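Local coordinates for N-acetyltransferase family protein (PDB 3LNB) that catalyses acetyl transfer from acetyl-coenzyme A to arylamines and inactivates the drug sulfamethoxazole, at residues 175-183 with 189-197; 261-269 with 279-290. The protein carries 1 engineered substitution. All blocks are in the same frame, centred on the assembly; numbering follows the deposited sequence.

Contact 1. Residues 175-183 with 189-197; sequences QTGEYRIRK and GTHILEMRK. With FMT (formic acid), chain C.
The ring of H191 carries the aliphatic part of K183 over one face, a CH-pi contact with K183 CG 4.0 Å from the ring centroid, while T190 OG1 lies in plane at its edge, hydrogen-bonded to H191 ND1. The Y179 ring meets L193 CD2 at its edge. M195 CB comes in obliquely, 3.4 Å from Y179 CD2, and the sulfur beyond it makes a Met-aromatic contact. T176 OG1 sits in the ring plane at the hydroxyl end.

The guanidinium of R180 has E194 at its edge and R182 NE over one face. Both R180 NE and R180 NH2 grip the single oxygen OE1 of E194, the NH2 bond being 2.7 Å, and they arrive from the same face of the carboxylate plane, NE on the anti side and NH2 on the syn side. The two planes are only 20° apart. With CG of R180 between its backbone N and carbonyl carbon (chi1 71°), the extended chain from CG to NE carries the guanidinium alongside E194, pointing the same way, and brings both nitrogens to OE1. A second bridge, differently set, joins R196 and E178: R196 NE lies 2.7 Å from E178 OE1, nearly along the C-O axis, and NH2 adds a weak bond.

Between the two strands, three hydrogen-bonded pairs, E178-R196, R180-E194 and R182-I192, alternate with Y179-M195 and I181-L193. Both salt bridges, R182 and I192 share one face; Y179, I181, L193 and M195 share the other, where I181 CD1 reaches L193 CB at 3.8 Å. W215 makes a cation-pi contact with R180. T190 and H191 both face F221 of the next strand in a classic beta bulge. The whole is an antiparallel beta hairpin within the larger antiparallel sheet of the arylamine N-acetyltransferase fold.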
loop_
_atom_site.group_PDB
_atom_site.type_symbol
_atom_site.label_atom_id
_atom_site.label_comp_id
_atom_site.label_asym_id
_atom_site.label_seq_id
_atom_site.Cartn_x
_atom_site.Cartn_y
_atom_site.Cartn_z
ATOM N N GLN A 175 -14.732 3.198 1.731
ATOM C CA GLN A 175 -14.766 4.401 2.544
ATOM C C GLN A 175 -13.716 5.418 2.094
ATOM O O GLN A 175 -13.805 6.591 2.430
ATOM C CB GLN A 175 -14.541 4.047 4.015
ATOM C CG GLN A 175 -13.170 3.461 4.315
ATOM C CD GLN A 175 -12.950 3.225 5.799
ATOM O OE1 GLN A 175 -13.660 2.436 6.422
ATOM N NE2 GLN A 175 -11.968 3.916 6.375
ATOM N N THR A 176 -12.729 4.985 1.319
ATOM C CA THR A 176 -11.689 5.915 0.891
ATOM C C THR A 176 -12.014 6.631 -0.417
ATOM O O THR A 176 -11.359 7.613 -0.772
ATOM C CB THR A 176 -10.323 5.211 0.734
ATOM O OG1 THR A 176 -10.346 4.377 -0.430
ATOM C CG2 THR A 176 -10.013 4.357 1.973
ATOM N N GLY A 177 -13.023 6.138 -1.128
ATOM C CA GLY A 177 -13.405 6.750 -2.386
ATOM C C GLY A 177 -13.830 5.718 -3.413
ATOM O O GLY A 177 -14.192 4.597 -3.061
ATOM N N GLU A 178 -13.797 6.103 -4.686
ATOM C CA GLU A 178 -14.180 5.206 -5.772
ATOM C C GLU A 178 -12.987 4.950 -6.681
ATOM O O GLU A 178 -12.155 5.836 -6.878
ATOM C CB GLU A 178 -15.311 5.814 -6.592
ATOM C CG GLU A 178 -16.525 6.236 -5.787
ATOM C CD GLU A 178 -17.752 6.409 -6.669
ATOM O OE1 GLU A 178 -17.688 7.189 -7.642
ATOM O OE2 GLU A 178 -18.778 5.755 -6.393
ATOM N N TYR A 179 -12.915 3.745 -7.242
ATOM C CA TYR A 179 -11.808 3.379 -8.123
ATOM C C TYR A 179 -12.238 2.534 -9.321
ATOM O O TYR A 179 -13.205 1.779 -9.247
ATOM C CB TYR A 179 -10.745 2.604 -7.338
ATOM C CG TYR A 179 -10.341 3.270 -6.046
ATOM C CD1 TYR A 179 -11.097 3.098 -4.886
ATOM C CD2 TYR A 179 -9.223 4.091 -5.990
ATOM C CE1 TYR A 179 -10.746 3.734 -3.694
ATOM C CE2 TYR A 179 -8.860 4.731 -4.809
ATOM C CZ TYR A 179 -9.626 4.551 -3.665
ATOM O OH TYR A 179 -9.279 5.199 -2.503
ATOM N N ARG A 180 -11.494 2.662 -10.415
ATOM C CA ARG A 180 -11.772 1.910 -11.626
ATOM C C ARG A 180 -10.501 1.735 -12.440
ATOM O O ARG A 180 -9.591 2.567 -12.385
ATOM C CB ARG A 180 -12.818 2.631 -12.486
ATOM C CG ARG A 180 -12.312 3.909 -13.146
ATOM C CD ARG A 180 -13.396 4.602 -13.976
ATOM N NE ARG A 180 -12.891 5.836 -14.577
ATOM C CZ ARG A 180 -13.634 6.729 -15.232
ATOM N NH1 ARG A 180 -14.939 6.539 -15.385
ATOM N NH2 ARG A 180 -13.066 7.817 -15.738
ATOM N N ILE A 181 -10.452 0.641 -13.188
ATOM C CA ILE A 181 -9.320 0.335 -14.048
ATOM C C ILE A 181 -9.706 0.603 -15.499
ATOM O O ILE A 181 -10.828 0.304 -15.925
ATOM C CB ILE A 181 -8.905 -1.149 -13.941
ATOM C CG1 ILE A 181 -8.432 -1.472 -12.521
ATOM C CG2 ILE A 181 -7.809 -1.449 -14.959
ATOM C CD1 ILE A 181 -7.264 -0.617 -12.047
ATOM N N ARG A 182 -8.768 1.173 -16.247
ATOM C CA ARG A 182 -8.969 1.468 -17.655
ATOM C C ARG A 182 -7.680 1.149 -18.404
ATOM O O ARG A 182 -6.577 1.470 -17.939
ATOM C CB ARG A 182 -9.332 2.945 -17.853
ATOM C CG ARG A 182 -10.741 3.323 -17.407
ATOM C CD ARG A 182 -11.785 2.757 -18.358
ATOM N NE ARG A 182 -13.132 3.244 -18.066
ATOM C CZ ARG A 182 -13.879 2.833 -17.044
ATOM N NH1 ARG A 182 -13.413 1.925 -16.198
ATOM N NH2 ARG A 182 -15.104 3.320 -16.878
ATOM N N LYS A 183 -7.819 0.493 -19.549
ATOM C CA LYS A 183 -6.667 0.160 -20.359
ATOM C C LYS A 183 -6.458 1.352 -21.280
ATOM O O LYS A 183 -7.053 1.441 -22.348
ATOM C CB LYS A 183 -6.927 -1.103 -21.180
ATOM C CG LYS A 183 -5.721 -1.574 -21.972
ATOM C CD LYS A 183 -5.970 -2.945 -22.572
ATOM C CE LYS A 183 -4.742 -3.466 -23.284
ATOM N NZ LYS A 183 -4.427 -2.647 -24.485
ATOM N N GLY A 189 2.649 3.960 -19.053
ATOM C CA GLY A 189 2.087 2.622 -19.067
ATOM C C GLY A 189 1.024 2.295 -20.097
ATOM O O GLY A 189 0.790 3.048 -21.043
ATOM N N THR A 190 0.377 1.150 -19.894
ATOM C CA THR A 190 -0.669 0.663 -20.781
ATOM C C THR A 190 -2.028 0.682 -20.085
ATOM O O THR A 190 -3.071 0.659 -20.738
ATOM C CB THR A 190 -0.372 -0.780 -21.234
ATOM O OG1 THR A 190 -0.116 -1.597 -20.084
ATOM C CG2 THR A 190 0.846 -0.816 -22.127
ATOM N N HIS A 191 -2.005 0.718 -18.757
ATOM C CA HIS A 191 -3.230 0.734 -17.964
ATOM C C HIS A 191 -3.121 1.812 -16.895
ATOM O O HIS A 191 -2.028 2.295 -16.590
ATOM C CB HIS A 191 -3.447 -0.615 -17.263
ATOM C CG HIS A 191 -3.479 -1.793 -18.189
ATOM N ND1 HIS A 191 -2.433 -2.110 -19.030
ATOM C CD2 HIS A 191 -4.421 -2.746 -18.383
ATOM C CE1 HIS A 191 -2.729 -3.209 -19.702
ATOM N NE2 HIS A 191 -3.929 -3.616 -19.329
ATOM N N ILE A 192 -4.262 2.175 -16.324
ATOM C CA ILE A 192 -4.304 3.176 -15.277
ATOM C C ILE A 192 -5.365 2.807 -14.261
ATOM O O ILE A 192 -6.309 2.074 -14.556
ATOM C CB ILE A 192 -4.675 4.590 -15.817
ATOM C CG1 ILE A 192 -6.054 4.548 -16.490
ATOM C CG2 ILE A 192 -3.619 5.087 -16.788
ATOM C CD1 ILE A 192 -6.574 5.913 -16.903
ATOM N N LEU A 193 -5.176 3.296 -13.047
ATOM C CA LEU A 193 -6.153 3.113 -11.998
ATOM C C LEU A 193 -6.570 4.555 -11.765
ATOM O O LEU A 193 -5.733 5.399 -11.439
ATOM C CB LEU A 193 -5.530 2.531 -10.728
ATOM C CG LEU A 193 -6.482 2.531 -9.520
ATOM C CD1 LEU A 193 -6.035 1.520 -8.490
ATOM C CD2 LEU A 193 -6.541 3.922 -8.903
ATOM N N GLU A 194 -7.844 4.848 -11.979
ATOM C CA GLU A 194 -8.350 6.196 -11.764
ATOM C C GLU A 194 -9.121 6.187 -10.459
ATOM O O GLU A 194 -9.537 5.126 -9.990
ATOM C CB GLU A 194 -9.274 6.624 -12.904
ATOM C CG GLU A 194 -8.562 6.826 -14.224
ATOM C CD GLU A 194 -9.406 7.605 -15.218
ATOM O OE1 GLU A 194 -10.472 7.099 -15.629
ATOM O OE2 GLU A 194 -9.001 8.728 -15.579
ATOM N N MET A 195 -9.326 7.363 -9.879
ATOM C CA MET A 195 -10.034 7.445 -8.613
ATOM C C MET A 195 -10.687 8.808 -8.395
ATOM O O MET A 195 -10.374 9.775 -9.087
ATOM C CB MET A 195 -9.048 7.184 -7.475
ATOM C CG MET A 195 -8.048 8.321 -7.281
ATOM S SD MET A 195 -6.768 7.978 -6.051
ATOM C CE MET A 195 -5.562 9.232 -6.504
ATOM N N ARG A 196 -11.590 8.863 -7.419
ATOM C CA ARG A 196 -12.287 10.094 -7.042
ATOM C C ARG A 196 -12.983 9.859 -5.702
ATOM O O ARG A 196 -13.081 8.715 -5.241
ATOM C CB ARG A 196 -13.328 10.491 -8.099
ATOM C CG ARG A 196 -14.481 9.516 -8.246
ATOM C CD ARG A 196 -15.613 10.091 -9.108
ATOM N NE ARG A 196 -16.713 9.138 -9.254
ATOM C CZ ARG A 196 -17.833 9.373 -9.938
ATOM N NH1 ARG A 196 -18.022 10.535 -10.547
ATOM N NH2 ARG A 196 -18.760 8.430 -10.035
ATOM N N LYS A 197 -13.455 10.936 -5.080
ATOM C CA LYS A 197 -14.157 10.834 -3.802
ATOM C C LYS A 197 -15.384 9.937 -3.935
ATOM O O LYS A 197 -16.339 10.276 -4.647
ATOM C CB LYS A 197 -14.609 12.215 -3.320
ATOM C CG LYS A 197 -13.502 13.127 -2.811
ATOM C CD LYS A 197 -12.661 13.692 -3.948
ATOM C CE LYS A 197 -11.693 14.735 -3.417
ATOM N NZ LYS A 197 -10.926 14.207 -2.236
HETATM C C FMT C . -15.161 -0.786 2.236
HETATM O O1 FMT C . -15.930 -0.978 1.314
HETATM O O2 FMT C . -15.050 0.443 2.767
HETATM O O HOH W 1 -2.877 0.360 -23.591
#

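Contact 2. Residues 261-269 with 279-290; sequences ISLTNKNYT and RPIESKDYARIL. With COA (coenzyme A), chain B.
R279 pairs with Y268 through two backbone hydrogen bonds, Y268 N to R279 O and R279 N to Y268 O. Its side chain runs beside the tyrosine and, bent at chi3 (58°), brings NH1 to the ring edge, 3.2 Å from Y268 CD2, with ring and guanidinium planes 64° apart. At P280 the partner is N267, whose OD1 rests 3.1 Å from P280 CA; the proline nitrogen, having no hydrogen, offers OD1 no bond. I281 gives its backbone N to K266 O at 2.9 Å; its CD1 reaches across to L263 CD1, and its CG2 packs on Y268 CB.

Once the helix starts, D285 OD2 takes the backbone N of E282 with its anti lone pair. Next along, Y286 meets L263 obliquely, CE2 3.7 Å from L263 CD2; N265 OD1 lies over one face of its ring, and T264 O comes near the ring plane at the edge. A water joins Y286 OH to L263 O. I289 then places CG2 over one face of the Y268 ring, 3.7 Å from the centroid, while its CD1 turns to L263 CD1, and L290 CG touches L263 CD2.

The other side of the strand pair belongs to coenzyme A. S262 OG donates to O5A of its diphosphate, and N267 ND2 donates almost straight (175°) to O8A of the 3'-phosphate. T264 OG1 accepts from N267 N in an ST motif, which probably helps position N267. The chemistry is therefore two-sided: apolar and aromatic groups seat the helix, while neutral S262 and N267 meet phosphates that K278 also binds.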
loop_
_atom_site.group_PDB
_atom_site.type_symbol
_atom_site.label_atom_id
_atom_site.label_comp_id
_atom_site.label_asym_id
_atom_site.label_seq_id
_atom_site.Cartn_x
_atom_site.Cartn_y
_atom_site.Cartn_z
ATOM N N ILE A 261 -5.630 8.529 9.322
ATOM C CA ILE A 261 -4.770 9.437 10.066
ATOM C C ILE A 261 -3.367 9.441 9.489
ATOM O O ILE A 261 -2.872 8.410 9.016
ATOM C CB ILE A 261 -4.704 9.044 11.566
ATOM C CG1 ILE A 261 -4.421 7.545 11.701
ATOM C CG2 ILE A 261 -6.023 9.387 12.257
ATOM C CD1 ILE A 261 -4.138 7.100 13.134
ATOM N N SER A 262 -2.742 10.611 9.522
ATOM C CA SER A 262 -1.397 10.795 9.004
ATOM C C SER A 262 -0.527 11.579 9.984
ATOM O O SER A 262 -0.959 12.566 10.591
ATOM C CB SER A 262 -1.449 11.514 7.655
ATOM O OG SER A 262 -2.056 10.691 6.675
ATOM N N LEU A 263 0.709 11.128 10.129
ATOM C CA LEU A 263 1.640 11.758 11.045
ATOM C C LEU A 263 2.999 12.027 10.409
ATOM O O LEU A 263 3.609 11.129 9.841
ATOM C CB LEU A 263 1.834 10.863 12.269
ATOM C CG LEU A 263 2.861 11.330 13.303
ATOM C CD1 LEU A 263 2.288 12.511 14.087
ATOM C CD2 LEU A 263 3.207 10.176 14.242
ATOM N N THR A 264 3.449 13.274 10.497
ATOM C CA THR A 264 4.753 13.659 9.982
ATOM C C THR A 264 5.557 14.122 11.195
ATOM O O THR A 264 5.061 14.075 12.318
ATOM C CB THR A 264 4.656 14.816 8.967
ATOM O OG1 THR A 264 4.181 16.000 9.619
ATOM C CG2 THR A 264 3.712 14.450 7.844
ATOM N N ASN A 265 6.790 14.565 10.981
ATOM C CA ASN A 265 7.599 15.046 12.097
ATOM C C ASN A 265 7.017 16.352 12.629
ATOM O O ASN A 265 7.145 16.659 13.814
ATOM C CB ASN A 265 9.044 15.299 11.656
ATOM C CG ASN A 265 9.787 14.020 11.325
ATOM O OD1 ASN A 265 9.777 13.069 12.109
ATOM N ND2 ASN A 265 10.445 13.994 10.165
ATOM N N LYS A 266 6.352 17.093 11.746
ATOM C CA LYS A 266 5.776 18.396 12.083
ATOM C C LYS A 266 4.284 18.443 12.428
ATOM O O LYS A 266 3.865 19.228 13.279
ATOM C CB LYS A 266 6.015 19.367 10.923
ATOM C CG LYS A 266 7.433 19.373 10.372
ATOM C CD LYS A 266 8.436 19.833 11.407
ATOM C CE LYS A 266 9.828 19.939 10.797
ATOM N NZ LYS A 266 10.845 20.341 11.817
ATOM N N ASN A 267 3.478 17.618 11.769
ATOM C CA ASN A 267 2.037 17.653 12.003
ATOM C C ASN A 267 1.323 16.320 12.075
ATOM O O ASN A 267 1.758 15.330 11.486
ATOM C CB ASN A 267 1.363 18.461 10.898
ATOM C CG ASN A 267 1.869 19.873 10.821
ATOM O OD1 ASN A 267 1.495 20.722 11.636
ATOM N ND2 ASN A 267 2.737 20.139 9.845
ATOM N N TYR A 268 0.200 16.329 12.789
ATOM C CA TYR A 268 -0.662 15.162 12.925
ATOM C C TYR A 268 -1.965 15.549 12.227
ATOM O O TYR A 268 -2.639 16.496 12.639
ATOM C CB TYR A 268 -0.932 14.848 14.396
ATOM C CG TYR A 268 -1.768 13.602 14.605
ATOM C CD1 TYR A 268 -1.442 12.404 13.962
ATOM C CD2 TYR A 268 -2.854 13.605 15.483
ATOM C CE1 TYR A 268 -2.173 11.238 14.194
ATOM C CE2 TYR A 268 -3.589 12.442 15.723
ATOM C CZ TYR A 268 -3.240 11.264 15.076
ATOM O OH TYR A 268 -3.940 10.104 15.322
ATOM N N THR A 269 -2.304 14.828 11.162
ATOM C CA THR A 269 -3.509 15.118 10.395
ATOM C C THR A 269 -4.551 14.020 10.543
ATOM O O THR A 269 -4.297 12.845 10.240
ATOM C CB THR A 269 -3.177 15.316 8.896
ATOM O OG1 THR A 269 -2.211 16.364 8.762
ATOM C CG2 THR A 269 -4.429 15.701 8.108
ATOM N N ARG A 279 -2.749 19.322 13.081
ATOM C CA ARG A 279 -2.257 19.871 14.334
ATOM C C ARG A 279 -0.735 19.819 14.421
ATOM O O ARG A 279 -0.132 18.751 14.296
ATOM C CB ARG A 279 -2.903 19.113 15.505
ATOM C CG ARG A 279 -2.051 19.003 16.765
ATOM C CD ARG A 279 -2.914 18.705 17.984
ATOM N NE ARG A 279 -3.697 17.481 17.841
ATOM C CZ ARG A 279 -3.276 16.258 18.173
ATOM N NH1 ARG A 279 -4.082 15.212 17.998
ATOM N NH2 ARG A 279 -2.062 16.070 18.687
ATOM N N PRO A 280 -0.089 20.984 14.604
ATOM C CA PRO A 280 1.372 21.016 14.704
ATOM C C PRO A 280 1.741 20.266 15.972
ATOM O O PRO A 280 1.054 20.396 16.981
ATOM C CB PRO A 280 1.682 22.512 14.818
ATOM C CG PRO A 280 0.525 23.156 14.135
ATOM C CD PRO A 280 -0.636 22.348 14.655
ATOM N N ILE A 281 2.811 19.488 15.922
ATOM C CA ILE A 281 3.233 18.706 17.079
ATOM C C ILE A 281 4.679 18.968 17.461
ATOM O O ILE A 281 5.420 19.610 16.723
ATOM C CB ILE A 281 3.088 17.193 16.809
ATOM C CG1 ILE A 281 4.057 16.766 15.705
ATOM C CG2 ILE A 281 1.673 16.871 16.381
ATOM C CD1 ILE A 281 4.083 15.271 15.461
ATOM N N GLU A 282 5.077 18.456 18.622
ATOM C CA GLU A 282 6.448 18.612 19.099
ATOM C C GLU A 282 7.101 17.234 19.112
ATOM O O GLU A 282 6.441 16.229 18.852
ATOM C CB GLU A 282 6.462 19.189 20.519
ATOM C CG GLU A 282 5.656 20.467 20.698
ATOM C CD GLU A 282 5.550 20.873 22.160
ATOM O OE1 GLU A 282 6.583 21.246 22.761
ATOM O OE2 GLU A 282 4.432 20.807 22.711
ATOM N N SER A 283 8.391 17.190 19.427
ATOM C CA SER A 283 9.122 15.925 19.482
ATOM C C SER A 283 8.425 14.818 20.268
ATOM O O SER A 283 8.240 13.719 19.748
ATOM C CB SER A 283 10.515 16.133 20.074
ATOM O OG SER A 283 11.399 16.681 19.116
ATOM N N LYS A 284 8.030 15.098 21.510
ATOM C CA LYS A 284 7.380 14.072 22.335
ATOM C C LYS A 284 5.982 13.651 21.900
ATOM O O LYS A 284 5.567 12.516 22.163
ATOM C CB LYS A 284 7.326 14.509 23.800
ATOM C CG LYS A 284 6.326 15.606 24.083
ATOM C CD LYS A 284 6.722 16.904 23.415
ATOM C CE LYS A 284 5.852 18.041 23.922
ATOM N NZ LYS A 284 5.967 18.212 25.406
ATOM N N ASP A 285 5.237 14.550 21.260
ATOM C CA ASP A 285 3.903 14.179 20.806
ATOM C C ASP A 285 4.073 13.100 19.743
ATOM O O ASP A 285 3.256 12.196 19.623
ATOM C CB ASP A 285 3.175 15.367 20.174
ATOM C CG ASP A 285 3.001 16.530 21.125
ATOM O OD1 ASP A 285 2.315 16.361 22.153
ATOM O OD2 ASP A 285 3.543 17.618 20.838
ATOM N N TYR A 286 5.154 13.212 18.978
ATOM C CA TYR A 286 5.443 12.294 17.885
ATOM C C TYR A 286 5.569 10.844 18.325
ATOM O O TYR A 286 4.856 9.969 17.833
ATOM C CB TYR A 286 6.721 12.739 17.164
ATOM C CG TYR A 286 7.047 11.931 15.925
ATOM C CD1 TYR A 286 7.968 10.880 15.973
ATOM C CD2 TYR A 286 6.402 12.192 14.711
ATOM C CE1 TYR A 286 8.236 10.105 14.842
ATOM C CE2 TYR A 286 6.662 11.424 13.576
ATOM C CZ TYR A 286 7.575 10.381 13.647
ATOM O OH TYR A 286 7.813 9.601 12.539
ATOM N N ALA A 287 6.491 10.604 19.250
ATOM C CA ALA A 287 6.737 9.272 19.771
ATOM C C ALA A 287 5.453 8.663 20.330
ATOM O O ALA A 287 5.147 7.495 20.080
ATOM C CB ALA A 287 7.814 9.343 20.857
ATOM N N ARG A 288 4.699 9.464 21.075
ATOM C CA ARG A 288 3.446 9.021 21.672
ATOM C C ARG A 288 2.377 8.677 20.639
ATOM O O ARG A 288 1.738 7.635 20.741
ATOM C CB ARG A 288 2.902 10.092 22.614
ATOM C CG ARG A 288 1.518 9.780 23.183
ATOM C CD ARG A 288 1.075 10.869 24.162
ATOM N NE ARG A 288 1.059 12.193 23.542
ATOM C CZ ARG A 288 0.189 12.578 22.606
ATOM N NH1 ARG A 288 -0.750 11.742 22.171
ATOM N NH2 ARG A 288 0.254 13.806 22.102
ATOM N N ILE A 289 2.168 9.552 19.657
ATOM C CA ILE A 289 1.158 9.283 18.631
ATOM C C ILE A 289 1.546 8.048 17.821
ATOM O O ILE A 289 0.701 7.203 17.545
ATOM C CB ILE A 289 0.963 10.491 17.684
ATOM C CG1 ILE A 289 0.565 11.720 18.502
ATOM C CG2 ILE A 289 -0.154 10.189 16.670
ATOM C CD1 ILE A 289 0.585 13.020 17.730
ATOM N N LEU A 290 2.820 7.934 17.455
ATOM C CA LEU A 290 3.281 6.767 16.701
ATOM C C LEU A 290 2.823 5.516 17.431
ATOM O O LEU A 290 2.215 4.618 16.841
ATOM C CB LEU A 290 4.811 6.723 16.608
ATOM C CG LEU A 290 5.511 7.005 15.276
ATOM C CD1 LEU A 290 6.979 6.613 15.395
ATOM C CD2 LEU A 290 4.851 6.225 14.152
HETATM N N1A COA B . 5.821 11.259 1.382
HETATM C C2A COA B . 6.030 11.917 2.508
HETATM N N3A COA B . 5.134 12.755 3.000
HETATM C C4A COA B . 3.975 12.961 2.360
HETATM C C5A COA B . 3.721 12.292 1.172
HETATM C C6A COA B . 4.685 11.417 0.687
HETATM N N6A COA B . 4.479 10.738 -0.439
HETATM N N7A COA B . 2.513 12.659 0.756
HETATM C C8A COA B . 2.024 13.520 1.644
HETATM N N9A COA B . 2.906 13.705 2.626
HETATM C C1B COA B . 2.678 14.506 3.852
HETATM C C2B COA B . 2.349 15.971 3.569
HETATM O O2B COA B . 3.553 16.703 3.317
HETATM C C3B COA B . 1.741 16.381 4.909
HETATM O O3B COA B . 2.754 16.861 5.799
HETATM P P3B COA B . 2.378 18.018 6.853
HETATM O O7A COA B . 1.092 17.760 7.537
HETATM O O8A COA B . 3.614 18.119 7.878
HETATM O O9A COA B . 2.359 19.382 5.999
HETATM C C4B COA B . 1.137 15.079 5.441
HETATM O O4B COA B . 1.474 14.056 4.490
HETATM C C5B COA B . -0.385 15.170 5.536
HETATM O O5B COA B . -0.941 15.389 4.238
HETATM P P1A COA B . -2.504 15.738 4.095
HETATM O O1A COA B . -2.826 15.695 2.519
HETATM O O2A COA B . -2.829 17.048 4.700
HETATM O O3A COA B . -3.296 14.534 4.811
HETATM P P2A COA B . -3.575 13.101 4.133
HETATM O O4A COA B . -5.002 13.238 3.404
HETATM O O5A COA B . -3.579 12.035 5.161
HETATM O O6A COA B . -2.488 12.867 2.968
HETATM C CBP COA B . -1.292 10.765 2.520
HETATM C CCP COA B . -1.280 12.136 3.203
HETATM C CDP COA B . -2.319 9.860 3.203
HETATM C CEP COA B . 0.099 10.137 2.639
HETATM C CAP COA B . -1.640 10.930 1.039
HETATM O OAP COA B . -0.705 11.822 0.428
HETATM C C9P COA B . -1.590 9.592 0.299
HETATM O O9P COA B . -2.458 8.737 0.471
HETATM N N8P COA B . -0.556 9.457 -0.529
HETATM C C7P COA B . -0.334 8.259 -1.351
HETATM C C6P COA B . 1.149 7.878 -1.345
HETATM C C5P COA B . 1.477 6.913 -2.487
HETATM O O5P COA B . 1.529 7.315 -3.648
HETATM N N4P COA B . 1.712 5.651 -2.135
HETATM C C3P COA B . 2.032 4.620 -3.133
HETATM C C2P COA B . 3.498 4.706 -3.562
HETATM S S1P COA B . 4.687 4.207 -2.262
HETATM O O HOH W 2 5.721 9.522 10.753
#

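Overall arrangement
From the N terminus the chain runs through the N-terminal helices, edge strand 68-69 of the five-stranded sheet, and the first strands of the large sheet before contact 1, which closes the short loop between strands 177-182 and 191-196. Strand 216-225, next to 191-196, joins this hairpin to the rest of that sheet, and helix 228-240 follows. Contact 2 comes later: it closes the hairpin of strands 267-272 and 275-280 and folds helix 283-294 back on the five-stranded sheet. The contacts are in series, neither nested nor crossed, with centres about 30 Å apart and nearest atoms about 8 Å apart. Coenzyme A relates them, bound directly by 261-269 and about 7 Å from the M195 side chain.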